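Local coordinates for protein putative acid phosphatase WZB (Escherichia coli, PDB 2WMY) that probably hydrolyses phosphotyrosine in proteins to tyrosine residues and phosphate, as a member of the low molecular weight tyrosine phosphatase family, at residues Ser10-Cys15 with Asn39-Gly44; Thr16-Arg21 with Lys67-Thr72; Leu86-Ser91 with Lys117-Pro122; His112-Lys117 with Ser141-Glu146. The protein carries 1 engineered substitution. All blocks are in the same frame, centred on the assembly; numbering follows the deposited sequence.

Contacts 1, 2 and 3 meet around the bound sulfate; contact 4 lies further off. Contact 1 pairs two strands of the parallel sheet and ends at C15, the predicted nucleophile. Contact 2 continues directly from it: T16-R21 curls round the sulfate. The two join again where G42 N lies 2.9 Å from T72 O. Contact 3 brings D121, the predicted proton donor, to the same site. Its E89 OE2 forms a salt bridge with R21 NH1 of contact 2 (2.7 Å). Contact 4 shares K117 with contact 3 and lies with its centre about 21 Å from that of contact 2, against the last helix.

Contact 1. Residues Ser10-Cys15 with Asn39-Gly44; sequences SILVIC and NSAGVG
L12 and A41 meet on one face of a parallel strand pair, V13 and S40 on the other. L12 does its touching with CD1. Its CG stands opposite the backbone N (chi1 -174°), and this, with the turn at chi2 (63°), brings CD1 over the neighbouring strand. There CD1 lies 4.4 Å from A41 CB and 3.8 Å from S40 N. I14 is on the same face and uses its CG2 branch. CG2 sits 3.4 Å from A41 O and also meets V43 CG1, 4.2 Å away, just past the end of strand 37-42. N39 belongs to this face too, and its ND2 is bonded to Y82 OH.

On the opposite face V13 and S40 stand abreast, with their CB atoms 4.1 Å apart. The hydroxyl of S40 is taken up by E26 and N18. C15 follows V13 on this face, and its sulfur is close to the bound sulfate.

Five backbone bonds run between the strands. V13 N to N39 O is the shortest, at 2.7 Å and almost straight (173°). C15 is held twice: its N donates to A41 O at 3.2 Å, and its O receives V43 N. The other edge of strand 10-15 is bonded to L84 and L86, which makes this an interior strand. Helix 21-32 links the pair as a beta-alpha-beta crossover, and V13 and S40 face it. Backbone bonds thus carry the pairing, with apolar branches and the bonded polar ends of N39 and S40 on its faces. Those on C15 N and O probably help to fix where the predicted nucleophile enters the loop.

Contact 2. Residues Thr16-Arg21 with Lys67-Thr72; sequences TGNICR and KGHRGT. With SO4 (sulfate ion), chain I.
The H69 ring meets N18 at its edge. NE2 donates to N18 O at 2.6 Å, with the oxygen 16° out of the ring plane. The N18 amide is turned steeply to that ring, their planes 72° apart. The R21 guanidinium also works by its edge: the sulfate lies in its plane, with NE bonded to O4 and NH2 to O3, both at 3.0 Å. R21 NH1 turns to E89, in a salt bridge, and to I119 O.

N18 ties the two segments together. Its CG is anti to the backbone N (chi1 -174°), which sends the amide toward the K67-T72 loop. There T72 N donates to a lone pair of OD1 at 2.6 Å, in the carbonyl plane. ND2 goes to S22 and S40. With an alanine here, T72 N and S40 OG would probably lose their amide partner, leaving the loop less firmly held.

Backbone N atoms of T16, G17, I19, C20 and R21 all donate to the sulfate, G17 N to O3 at 2.8 Å. With C15 ahead of it, this is the CX5R phosphate-binding loop, or P-loop, of tyrosine phosphatases; the sulfate probably marks where substrate phosphate binds.

Contact 3. Residues Leu86-Ser91 with Lys117-Pro122; sequences LVMEYS and KEIPDP
M88, E89 and Y90 make a mainly polar contact with E118 and I119 beside the active site, where the touching parts, 88-91 and 117-121, run at 86° to each other. The first follows strand 84-87; the other leads to helix 127-147. The backbones join through I119 N, which donates to M88 O at 3.1 Å. E118 supplies the second bond. Its CG is anti to the backbone N (chi1 -178°) and the chain beyond is extended, which carries OE2 out to Y90 N at 2.8 Å. The N-H comes from above the carboxylate plane. The same OE2 lies at the edge of the Y90 ring, near its plane.

E89 OE1 and E118 OE1 approach to 4.1 Å. A water that donates to E89 OE1 and E118 OE2 probably eases this closeness of like charges. The other E89 oxygen, OE2, makes a salt bridge with R21. A further water links it to OD2 of D121, the predicted proton donor.

The apolar part is M88 SD against I119 CG1, 3.8 Å apart. M88 also packs on V13 and C15 of strand 10-15 and on L137 of helix 127-147. I119 rests on V133 of that helix, while Y90 and K117 touch L109 of strand 107-109.

Contact 4. Residues His112-Lys117 with Ser141-Glu146; sequences HWLDSK and SKRWAE
W113 points its edge at the face of W144 in a T-shaped pair. The planes stand 73° apart, and the five-membered ring of W113 lies over the six-membered ring of W144, with 4.2 Å between centroids. NE1 of W113 comes closest: it stands 3.1 Å above the W144 plane, over the middle of the ring. H112 CD2 lies over one face of W113, and H112 CB meets W144 CZ2 at 4.1 Å. W113 also has a cation-pi partner in K147.

The indole of W144 is itself held by a bond from NE1 to L109 O. Its chi1 of -98° lies well off a staggered value. If an alanine stood in place of W144, the W113 edge would probably lose the face it rests on, and L109 O its indole donor.

W144 and R143 belong to the long C-terminal helix 127-147, which packs against the four-stranded parallel sheet of this alpha/beta fold. The H112-K117 loop follows the edge strand 107-109 and meets this helix through H112, W113 and L114.

The polar link runs through R143. Its chain is extended, and NH1 donates to W113 O at 2.9 Å (152°), with the oxygen in the guanidinium plane. A water connects NH1, weakly, with D115 N.

Van der Waals contacts flank this bond. L114 CD2 lies over one face of the guanidinium and 3.8 Å from R143 CD. W113 CB touches R143 CB at 3.7 Å. Within the loop, K117 NZ makes weak bonds to H112 O and L114 O.

Contact 1. Residues Ser10-Cys15 with Asn39-Gly44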
# COMPACT_ATOMS: atom_id res chain seq x y z
N SER A 10 1.27 -12.62 6.59
CA SER A 10 1.99 -11.35 6.57
C SER A 10 1.75 -10.62 5.26
O SER A 10 1.81 -11.22 4.18
CB SER A 10 3.49 -11.60 6.74
OG SER A 10 3.74 -12.53 7.78
N ILE A 11 1.47 -9.32 5.34
CA ILE A 11 1.25 -8.51 4.14
C ILE A 11 2.12 -7.26 4.10
O ILE A 11 2.15 -6.47 5.06
CB ILE A 11 -0.23 -8.09 3.99
CG1 ILE A 11 -1.16 -9.30 4.04
CG2 ILE A 11 -0.44 -7.34 2.68
CD1 ILE A 11 -2.62 -8.92 3.93
N LEU A 12 2.84 -7.08 3.00
CA LEU A 12 3.62 -5.86 2.77
C LEU A 12 2.95 -5.03 1.68
O LEU A 12 2.88 -5.45 0.52
CB LEU A 12 5.07 -6.19 2.38
CG LEU A 12 6.03 -5.00 2.26
CD1 LEU A 12 6.22 -4.28 3.61
CD2 LEU A 12 7.38 -5.44 1.72
N VAL A 13 2.46 -3.85 2.05
CA VAL A 13 1.85 -2.93 1.09
C VAL A 13 2.89 -1.96 0.52
O VAL A 13 3.63 -1.31 1.25
CB VAL A 13 0.70 -2.13 1.75
CG1 VAL A 13 0.00 -1.26 0.71
CG2 VAL A 13 -0.29 -3.09 2.40
N ILE A 14 2.94 -1.84 -0.80
CA ILE A 14 4.02 -1.09 -1.42
C ILE A 14 3.59 -0.06 -2.46
O ILE A 14 2.82 -0.37 -3.38
CB ILE A 14 5.04 -2.05 -2.08
CG1 ILE A 14 5.51 -3.10 -1.07
CG2 ILE A 14 6.20 -1.26 -2.67
CD1 ILE A 14 6.18 -4.29 -1.69
N CYS A 15 4.11 1.15 -2.32
CA CYS A 15 3.98 2.17 -3.35
C CYS A 15 5.35 2.73 -3.70
O CYS A 15 6.36 2.01 -3.70
CB CYS A 15 3.00 3.29 -2.94
SG CYS A 15 3.42 4.27 -1.46
N ASN A 39 2.38 -4.28 7.09
CA ASN A 39 3.25 -3.11 6.99
C ASN A 39 3.41 -2.62 5.56
O ASN A 39 2.79 -3.16 4.64
CB ASN A 39 4.61 -3.41 7.64
CG ASN A 39 4.52 -3.49 9.16
OD1 ASN A 39 4.18 -2.50 9.81
ND2 ASN A 39 4.81 -4.66 9.72
N SER A 40 4.23 -1.60 5.37
CA SER A 40 4.30 -0.92 4.08
C SER A 40 5.68 -0.34 3.81
O SER A 40 6.42 -0.04 4.74
CB SER A 40 3.26 0.19 4.02
OG SER A 40 3.55 1.19 4.99
N ALA A 41 6.00 -0.16 2.54
CA ALA A 41 7.29 0.40 2.14
C ALA A 41 7.22 0.92 0.71
O ALA A 41 6.21 0.75 0.02
CB ALA A 41 8.39 -0.65 2.27
N GLY A 42 8.28 1.57 0.26
CA GLY A 42 8.26 2.22 -1.03
C GLY A 42 9.51 2.00 -1.85
O GLY A 42 10.63 2.05 -1.33
N VAL A 43 9.33 1.77 -3.14
CA VAL A 43 10.47 1.54 -4.02
C VAL A 43 11.28 2.82 -4.23
O VAL A 43 12.42 2.76 -4.68
CB VAL A 43 10.06 0.92 -5.36
CG1 VAL A 43 9.46 -0.47 -5.15
CG2 VAL A 43 9.07 1.83 -6.08
N GLY A 44 10.69 3.97 -3.90
CA GLY A 44 11.39 5.25 -3.94
C GLY A 44 11.13 6.04 -2.67
O GLY A 44 10.80 7.22 -2.71

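Contact 2. Residues Thr16-Arg21 with Lys67-Thr72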
# COMPACT_ATOMS: atom_id res chain seq x y z
N THR A 16 5.41 4.02 -4.01
CA THR A 16 6.67 4.63 -4.38
C THR A 16 7.31 5.37 -3.22
O THR A 16 8.37 4.99 -2.74
CB THR A 16 6.50 5.57 -5.56
OG1 THR A 16 5.90 4.84 -6.63
CG2 THR A 16 7.84 6.13 -6.01
N GLY A 17 6.63 6.42 -2.75
CA GLY A 17 7.17 7.23 -1.67
C GLY A 17 6.97 6.65 -0.28
O GLY A 17 7.67 7.05 0.64
N ASN A 18 6.04 5.71 -0.13
CA ASN A 18 5.61 5.22 1.19
C ASN A 18 5.13 6.37 2.07
O ASN A 18 5.32 6.36 3.28
CB ASN A 18 6.72 4.40 1.87
CG ASN A 18 6.26 3.73 3.18
OD1 ASN A 18 7.00 3.72 4.16
ND2 ASN A 18 5.06 3.18 3.20
N ILE A 19 4.52 7.38 1.45
CA ILE A 19 3.97 8.52 2.20
C ILE A 19 2.52 8.85 1.82
O ILE A 19 1.85 9.58 2.54
CB ILE A 19 4.85 9.78 2.07
CG1 ILE A 19 4.86 10.28 0.63
CG2 ILE A 19 6.26 9.52 2.56
CD1 ILE A 19 5.66 11.56 0.45
N CYS A 20 2.04 8.32 0.70
CA CYS A 20 0.63 8.50 0.33
C CYS A 20 -0.17 7.20 0.30
O CYS A 20 -0.96 6.94 1.20
CB CYS A 20 0.52 9.20 -1.02
SG CYS A 20 1.27 10.84 -1.09
N ARG A 21 0.03 6.38 -0.74
CA ARG A 21 -0.81 5.19 -0.97
C ARG A 21 -0.62 4.04 0.01
O ARG A 21 -1.60 3.59 0.62
CB ARG A 21 -0.65 4.67 -2.41
CG ARG A 21 -1.22 5.63 -3.45
CD ARG A 21 -0.72 5.29 -4.84
NE ARG A 21 0.69 5.61 -5.00
CZ ARG A 21 1.37 5.42 -6.12
NH1 ARG A 21 0.74 4.91 -7.17
NH2 ARG A 21 2.65 5.75 -6.21
N LYS A 67 -1.47 8.01 11.95
CA LYS A 67 -0.48 8.49 12.89
C LYS A 67 0.56 7.43 13.26
O LYS A 67 0.25 6.25 13.35
CB LYS A 67 -1.15 9.08 14.13
CG LYS A 67 -1.85 10.41 13.85
CD LYS A 67 -2.64 10.91 15.05
CE LYS A 67 -3.10 12.33 14.84
NZ LYS A 67 -3.37 13.03 16.13
N GLY A 68 1.79 7.87 13.44
CA GLY A 68 2.88 6.98 13.78
C GLY A 68 3.62 6.45 12.57
O GLY A 68 4.59 5.71 12.71
N HIS A 69 3.17 6.83 11.38
CA HIS A 69 3.76 6.29 10.16
C HIS A 69 5.17 6.82 9.93
O HIS A 69 5.48 7.95 10.28
CB HIS A 69 2.91 6.59 8.94
CG HIS A 69 3.56 6.19 7.66
ND1 HIS A 69 3.60 4.88 7.23
CD2 HIS A 69 4.23 6.91 6.73
CE1 HIS A 69 4.26 4.82 6.09
NE2 HIS A 69 4.65 6.04 5.76
N ARG A 70 6.00 6.00 9.30
CA ARG A 70 7.38 6.37 9.01
C ARG A 70 7.77 5.83 7.64
O ARG A 70 7.70 4.63 7.40
CB ARG A 70 8.28 5.77 10.09
CG ARG A 70 9.75 5.77 9.77
CD ARG A 70 10.54 5.04 10.85
NE ARG A 70 10.26 5.59 12.17
CZ ARG A 70 10.90 6.63 12.70
NH1 ARG A 70 10.57 7.06 13.92
NH2 ARG A 70 11.86 7.24 12.02
N GLY A 71 8.17 6.72 6.73
CA GLY A 71 8.56 6.30 5.40
C GLY A 71 9.66 5.24 5.45
O GLY A 71 10.66 5.42 6.13
N THR A 72 9.46 4.14 4.72
CA THR A 72 10.37 3.00 4.77
C THR A 72 10.73 2.51 3.38
O THR A 72 9.87 2.40 2.50
CB THR A 72 9.73 1.82 5.53
OG1 THR A 72 9.40 2.24 6.86
CG2 THR A 72 10.67 0.61 5.58
S SO4 I . 3.25 7.68 -2.80
O1 SO4 I . 3.76 7.58 -1.43
O2 SO4 I . 3.35 9.08 -3.24
O3 SO4 I . 3.99 6.83 -3.74
O4 SO4 I . 1.85 7.23 -2.79
O HOH W 1 6.50 2.02 6.44

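Contact 3. Residues Leu86-Ser91 with Lys117-Pro122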
# COMPACT_ATOMS: atom_id res chain seq x y z
N LEU A 86 1.67 -6.40 -1.95
CA LEU A 86 0.65 -5.75 -2.75
C LEU A 86 1.18 -4.40 -3.23
O LEU A 86 1.47 -3.52 -2.42
CB LEU A 86 -0.64 -5.58 -1.93
CG LEU A 86 -1.34 -6.90 -1.60
CD1 LEU A 86 -2.60 -6.66 -0.80
CD2 LEU A 86 -1.65 -7.68 -2.87
N VAL A 87 1.33 -4.26 -4.54
CA VAL A 87 1.91 -3.04 -5.10
C VAL A 87 0.86 -2.22 -5.85
O VAL A 87 -0.14 -2.76 -6.32
CB VAL A 87 3.11 -3.32 -6.03
CG1 VAL A 87 4.13 -4.21 -5.34
CG2 VAL A 87 2.65 -3.94 -7.34
N MET A 88 1.10 -0.92 -5.94
CA MET A 88 0.09 0.00 -6.43
C MET A 88 0.02 0.01 -7.95
O MET A 88 -1.06 0.06 -8.53
CB MET A 88 0.36 1.41 -5.88
CG MET A 88 0.29 1.50 -4.35
SD MET A 88 -1.36 1.06 -3.76
CE MET A 88 -1.03 0.70 -2.03
N GLU A 89 1.18 -0.05 -8.59
CA GLU A 89 1.25 0.15 -10.03
C GLU A 89 1.86 -1.02 -10.80
O GLU A 89 2.71 -1.74 -10.28
CB GLU A 89 2.05 1.42 -10.34
CG GLU A 89 1.49 2.67 -9.68
CD GLU A 89 2.28 3.90 -10.06
OE1 GLU A 89 2.70 3.98 -11.22
OE2 GLU A 89 2.47 4.79 -9.19
N TYR A 90 1.43 -1.18 -12.05
CA TYR A 90 2.04 -2.13 -12.95
C TYR A 90 3.55 -1.93 -12.97
O TYR A 90 4.31 -2.88 -12.84
CB TYR A 90 1.46 -1.99 -14.36
CG TYR A 90 0.08 -2.59 -14.50
CD1 TYR A 90 -0.10 -3.97 -14.53
CD2 TYR A 90 -1.04 -1.78 -14.61
CE1 TYR A 90 -1.37 -4.52 -14.66
CE2 TYR A 90 -2.31 -2.32 -14.74
CZ TYR A 90 -2.47 -3.69 -14.77
OH TYR A 90 -3.73 -4.22 -14.90
N SER A 91 3.98 -0.68 -13.10
CA SER A 91 5.41 -0.38 -13.13
C SER A 91 6.14 -0.91 -11.89
O SER A 91 7.32 -1.24 -11.95
CB SER A 91 5.65 1.13 -13.28
OG SER A 91 4.99 1.84 -12.24
N LYS A 117 -7.17 -1.95 -12.33
CA LYS A 117 -6.37 -2.49 -11.22
C LYS A 117 -5.33 -1.55 -10.65
O LYS A 117 -4.86 -1.74 -9.53
CB LYS A 117 -5.70 -3.80 -11.64
CG LYS A 117 -6.66 -4.82 -12.24
CD LYS A 117 -6.05 -6.21 -12.28
CE LYS A 117 -6.93 -7.14 -13.10
NZ LYS A 117 -8.38 -6.80 -12.97
N GLU A 118 -4.94 -0.53 -11.40
CA GLU A 118 -3.85 0.32 -10.95
C GLU A 118 -4.34 1.44 -10.03
O GLU A 118 -5.34 2.10 -10.31
CB GLU A 118 -3.10 0.89 -12.15
CG GLU A 118 -1.92 1.76 -11.79
CD GLU A 118 -0.85 1.76 -12.85
OE1 GLU A 118 -0.56 2.84 -13.40
OE2 GLU A 118 -0.30 0.67 -13.13
N ILE A 119 -3.64 1.64 -8.92
CA ILE A 119 -3.91 2.78 -8.05
C ILE A 119 -2.98 3.93 -8.45
O ILE A 119 -1.78 3.86 -8.21
CB ILE A 119 -3.65 2.43 -6.57
CG1 ILE A 119 -4.25 1.06 -6.22
CG2 ILE A 119 -4.19 3.53 -5.65
CD1 ILE A 119 -5.77 1.03 -6.16
N PRO A 120 -3.54 4.99 -9.07
CA PRO A 120 -2.72 6.08 -9.60
C PRO A 120 -2.00 6.81 -8.48
O PRO A 120 -2.40 6.71 -7.32
CB PRO A 120 -3.75 7.01 -10.26
CG PRO A 120 -5.00 6.19 -10.39
CD PRO A 120 -4.97 5.24 -9.24
N ASP A 121 -0.95 7.55 -8.84
CA ASP A 121 -0.12 8.30 -7.89
C ASP A 121 -0.75 9.67 -7.63
O ASP A 121 -0.89 10.46 -8.56
CB ASP A 121 1.27 8.48 -8.51
CG ASP A 121 2.25 9.17 -7.57
OD1 ASP A 121 1.84 9.65 -6.50
OD2 ASP A 121 3.44 9.23 -7.93
N PRO A 122 -1.13 9.94 -6.37
CA PRO A 122 -1.78 11.20 -5.97
C PRO A 122 -0.78 12.25 -5.51
O PRO A 122 -1.18 13.39 -5.30
CB PRO A 122 -2.63 10.78 -4.76
CG PRO A 122 -2.02 9.51 -4.25
CD PRO A 122 -0.94 9.06 -5.20
O HOH W 2 -3.20 -1.93 -7.80
O HOH W 3 4.64 6.38 -8.69
O HOH W 4 2.64 1.78 -13.45

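Contact 4. Residues His112-Lys117 with Ser141-Glu146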
# COMPACT_ATOMS: atom_id res chain seq x y z
N HIS A 112 -5.97 -5.54 -7.49
CA HIS A 112 -6.13 -6.70 -8.36
C HIS A 112 -7.59 -7.03 -8.61
O HIS A 112 -7.96 -7.42 -9.71
CB HIS A 112 -5.43 -7.94 -7.78
CG HIS A 112 -5.64 -9.17 -8.60
ND1 HIS A 112 -4.82 -9.52 -9.65
CD2 HIS A 112 -6.60 -10.13 -8.54
CE1 HIS A 112 -5.26 -10.64 -10.20
NE2 HIS A 112 -6.34 -11.03 -9.55
N TRP A 113 -8.42 -6.85 -7.58
CA TRP A 113 -9.82 -7.24 -7.63
C TRP A 113 -10.75 -6.16 -8.17
O TRP A 113 -11.96 -6.36 -8.22
CB TRP A 113 -10.26 -7.70 -6.24
CG TRP A 113 -9.39 -8.81 -5.74
CD1 TRP A 113 -8.51 -8.77 -4.69
CD2 TRP A 113 -9.28 -10.13 -6.29
NE1 TRP A 113 -7.88 -9.98 -4.56
CE2 TRP A 113 -8.33 -10.83 -5.53
CE3 TRP A 113 -9.91 -10.78 -7.36
CZ2 TRP A 113 -7.99 -12.16 -5.79
CZ3 TRP A 113 -9.57 -12.11 -7.63
CH2 TRP A 113 -8.62 -12.78 -6.84
N LEU A 114 -10.19 -5.03 -8.57
CA LEU A 114 -10.96 -3.94 -9.15
C LEU A 114 -10.97 -4.04 -10.67
O LEU A 114 -10.04 -4.60 -11.26
CB LEU A 114 -10.39 -2.59 -8.72
CG LEU A 114 -10.33 -2.36 -7.21
CD1 LEU A 114 -9.83 -0.95 -6.89
CD2 LEU A 114 -11.70 -2.60 -6.59
N ASP A 115 -12.01 -3.52 -11.30
CA ASP A 115 -12.13 -3.56 -12.76
C ASP A 115 -10.88 -2.96 -13.41
O ASP A 115 -10.24 -3.59 -14.25
CB ASP A 115 -13.39 -2.84 -13.24
CG ASP A 115 -14.65 -3.66 -12.99
OD1 ASP A 115 -14.55 -4.91 -12.88
OD2 ASP A 115 -15.75 -3.06 -12.92
N SER A 116 -10.56 -1.74 -13.02
CA SER A 116 -9.25 -1.18 -13.32
C SER A 116 -8.36 -1.41 -12.11
O SER A 116 -8.75 -1.11 -10.98
CB SER A 116 -9.36 0.31 -13.65
OG SER A 116 -8.09 0.83 -14.03
N LYS A 117 -7.17 -1.95 -12.33
CA LYS A 117 -6.37 -2.49 -11.22
C LYS A 117 -5.33 -1.55 -10.65
O LYS A 117 -4.86 -1.74 -9.53
CB LYS A 117 -5.70 -3.80 -11.64
CG LYS A 117 -6.66 -4.82 -12.24
CD LYS A 117 -6.05 -6.21 -12.28
CE LYS A 117 -6.93 -7.14 -13.10
NZ LYS A 117 -8.38 -6.80 -12.97
N SER A 141 -9.21 -2.69 -0.82
CA SER A 141 -8.97 -3.30 0.49
C SER A 141 -10.10 -4.21 0.95
O SER A 141 -9.85 -5.30 1.48
CB SER A 141 -8.76 -2.21 1.56
OG SER A 141 -7.57 -1.49 1.30
N LYS A 142 -11.34 -3.77 0.79
CA LYS A 142 -12.49 -4.59 1.16
C LYS A 142 -12.45 -5.90 0.40
O LYS A 142 -12.69 -6.97 0.96
CB LYS A 142 -13.81 -3.85 0.91
CG LYS A 142 -14.07 -2.69 1.87
CD LYS A 142 -15.28 -1.86 1.44
CE LYS A 142 -15.43 -0.60 2.29
NZ LYS A 142 -16.41 0.37 1.73
N ARG A 143 -12.14 -5.83 -0.89
CA ARG A 143 -12.12 -7.04 -1.71
C ARG A 143 -10.95 -7.96 -1.39
O ARG A 143 -11.11 -9.18 -1.40
CB ARG A 143 -12.17 -6.68 -3.20
CG ARG A 143 -13.40 -5.85 -3.55
CD ARG A 143 -13.51 -5.57 -5.04
NE ARG A 143 -14.76 -4.88 -5.34
CZ ARG A 143 -15.20 -4.62 -6.56
NH1 ARG A 143 -14.49 -4.99 -7.62
NH2 ARG A 143 -16.36 -4.00 -6.73
N TRP A 144 -9.78 -7.40 -1.09
CA TRP A 144 -8.66 -8.23 -0.65
C TRP A 144 -8.99 -8.92 0.66
O TRP A 144 -8.60 -10.06 0.89
CB TRP A 144 -7.35 -7.43 -0.54
CG TRP A 144 -6.46 -7.59 -1.75
CD1 TRP A 144 -6.06 -6.61 -2.61
CD2 TRP A 144 -5.88 -8.81 -2.24
NE1 TRP A 144 -5.26 -7.14 -3.60
CE2 TRP A 144 -5.13 -8.49 -3.39
CE3 TRP A 144 -5.92 -10.14 -1.81
CZ2 TRP A 144 -4.43 -9.45 -4.12
CZ3 TRP A 144 -5.21 -11.09 -2.54
CH2 TRP A 144 -4.48 -10.74 -3.68
N ALA A 145 -9.75 -8.24 1.52
CA ALA A 145 -10.11 -8.81 2.81
C ALA A 145 -11.12 -9.94 2.64
O ALA A 145 -11.07 -10.93 3.36
CB ALA A 145 -10.67 -7.74 3.73
N GLU A 146 -12.03 -9.78 1.68
CA GLU A 146 -13.00 -10.82 1.39
C GLU A 146 -12.28 -12.11 0.98
O GLU A 146 -12.70 -13.21 1.33
CB GLU A 146 -13.97 -10.37 0.29
CG GLU A 146 -14.94 -9.28 0.72
CD GLU A 146 -15.60 -8.58 -0.46
OE1 GLU A 146 -16.50 -7.74 -0.22
OE2 GLU A 146 -15.22 -8.85 -1.62
O HOH W 5 -14.55 -2.92 -9.71